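Local structure of putative cytochrome P450 YjiB (Bacillus subtilis subsp. subtilis, 4RM4) at residues A279-A284 with S316-E321. The protein probably acts as a heme-dependent monooxygenase of the cytochrome P450 family, using molecular oxygen to oxidise organic substrates. Residues are numbered along the deposited sequence; the frame is centred on the assembly and turned at random.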
# COMPACT_ATOMS: atom_id res chain seq x y z
N ALA A 279 -7.13 8.26 -7.66
CA ALA A 279 -7.16 6.81 -7.62
C ALA A 279 -6.98 6.33 -6.17
O ALA A 279 -7.62 5.38 -5.73
CB ALA A 279 -6.10 6.21 -8.54
N LEU A 280 -6.10 7.01 -5.44
CA LEU A 280 -5.93 6.71 -4.01
C LEU A 280 -7.23 6.95 -3.25
O LEU A 280 -7.61 6.15 -2.40
CB LEU A 280 -4.81 7.56 -3.40
CG LEU A 280 -3.41 7.04 -3.78
CD1 LEU A 280 -2.39 8.16 -3.76
CD2 LEU A 280 -2.98 5.87 -2.92
N ARG A 281 -7.91 8.05 -3.55
CA ARG A 281 -9.17 8.33 -2.87
C ARG A 281 -10.21 7.28 -3.24
O ARG A 281 -10.89 6.73 -2.38
CB ARG A 281 -9.72 9.72 -3.20
CG ARG A 281 -10.98 10.00 -2.36
CD ARG A 281 -11.81 11.18 -2.86
NE ARG A 281 -12.35 10.97 -4.20
CZ ARG A 281 -13.55 10.44 -4.47
NH1 ARG A 281 -13.96 10.32 -5.72
NH2 ARG A 281 -14.36 10.08 -3.48
N PHE A 282 -10.31 7.02 -4.54
CA PHE A 282 -11.45 6.26 -5.08
C PHE A 282 -11.35 4.75 -4.82
O PHE A 282 -12.37 4.11 -4.57
CB PHE A 282 -11.57 6.52 -6.58
CG PHE A 282 -12.95 6.26 -7.13
CD1 PHE A 282 -14.05 6.97 -6.67
CD2 PHE A 282 -13.14 5.34 -8.15
CE1 PHE A 282 -15.31 6.75 -7.21
CE2 PHE A 282 -14.40 5.12 -8.69
CZ PHE A 282 -15.48 5.81 -8.21
N ARG A 283 -10.13 4.21 -4.89
CA ARG A 283 -9.89 2.78 -4.73
C ARG A 283 -8.62 2.46 -3.94
O ARG A 283 -7.70 1.82 -4.44
CB ARG A 283 -9.88 2.06 -6.09
CG ARG A 283 -11.29 1.86 -6.69
CD ARG A 283 -11.29 1.08 -8.01
NE ARG A 283 -12.64 0.61 -8.38
CZ ARG A 283 -13.38 1.14 -9.36
NH1 ARG A 283 -12.92 2.15 -10.09
NH2 ARG A 283 -14.59 0.65 -9.61
N ALA A 284 -8.61 2.92 -2.69
CA ALA A 284 -7.47 2.73 -1.79
C ALA A 284 -7.18 1.24 -1.68
O ALA A 284 -8.09 0.46 -1.49
CB ALA A 284 -7.83 3.30 -0.41
N SER A 316 -13.92 3.68 3.22
CA SER A 316 -15.24 4.31 3.39
C SER A 316 -15.11 5.82 3.61
O SER A 316 -15.87 6.61 3.04
CB SER A 316 -16.00 3.66 4.56
OG SER A 316 -17.25 4.31 4.81
N ALA A 317 -14.15 6.22 4.44
CA ALA A 317 -13.87 7.64 4.69
C ALA A 317 -13.69 8.41 3.38
O ALA A 317 -14.17 9.54 3.23
CB ALA A 317 -12.63 7.78 5.55
N ASN A 318 -13.01 7.78 2.45
CA ASN A 318 -12.62 8.40 1.20
C ASN A 318 -13.82 8.60 0.25
O ASN A 318 -13.70 9.29 -0.76
CB ASN A 318 -11.55 7.54 0.51
CG ASN A 318 -10.14 7.75 1.07
OD1 ASN A 318 -9.92 8.57 1.97
ND2 ASN A 318 -9.19 6.99 0.54
N ARG A 319 -14.97 8.00 0.60
CA ARG A 319 -16.20 8.13 -0.18
C ARG A 319 -17.27 8.93 0.56
O ARG A 319 -18.42 9.02 0.10
CB ARG A 319 -16.80 6.75 -0.50
CG ARG A 319 -15.90 5.79 -1.27
CD ARG A 319 -15.62 6.37 -2.64
NE ARG A 319 -15.08 5.41 -3.61
CZ ARG A 319 -15.79 4.79 -4.55
NH1 ARG A 319 -17.11 4.98 -4.64
NH2 ARG A 319 -15.18 3.97 -5.40
N ASP A 320 -16.91 9.48 1.71
CA ASP A 320 -17.87 10.12 2.60
C ASP A 320 -18.35 11.46 2.05
O ASP A 320 -17.56 12.38 1.87
CB ASP A 320 -17.27 10.28 3.99
CG ASP A 320 -18.26 10.81 5.00
OD1 ASP A 320 -19.37 11.23 4.58
OD2 ASP A 320 -17.93 10.80 6.21
N GLU A 321 -19.65 11.54 1.78
CA GLU A 321 -20.30 12.72 1.24
C GLU A 321 -20.11 13.97 2.12
O GLU A 321 -20.19 15.09 1.63
CB GLU A 321 -21.80 12.43 1.06
CG GLU A 321 -22.12 11.20 0.17
CD GLU A 321 -21.99 9.82 0.86
OE1 GLU A 321 -21.47 9.71 2.00
OE2 GLU A 321 -22.42 8.82 0.24
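Arg319 takes hold of Phe282 twice, through its backbone carbonyl and its ring. From CB the chain runs to CG and bends at chi2 (-64°), which brings the guanidinium up to the end of helix 272-282. CD passes Arg281 NH2 at 4.0 Å. NE donates to Phe282 O at 3.2 Å, and NH2 reaches the same oxygen at 2.9 Å, a side-on grip with the acceptor in the guanidinium plane. One face of the same group lies flat on the Phe282 ring, planes 5° and centres 3.7 Å apart: CZ makes a cation-pi contact, NH2 sits over the ring centre, and NH1 lies near CE1. Arginine suits the place because it combines edge N-H donors with a flat cation that can stack on an aromatic ring; an alanine here would probably leave Phe282 O without both donors and one face of the Phe282 ring without its cation.

Arg281 NH2 donates to Asn318 O at 2.9 Å, in the carbonyl plane, though that oxygen lies 18° out of the Arg281 guanidinium plane, and also bonds Pro327 O; NH1 forms a salt bridge with Glu278. Asn318, small and amide-tipped, fits against the helix, giving ND2 weakly to Arg281 O and receiving Ile340 N at OD1. Leu280 touches the heme. The Ala317–Asp320 type I turn, whose Asn-Arg-Asp sequence recurs in bacterial P450s, here joins the ExxR motif of the P450 K helix, Glu278 and Arg281.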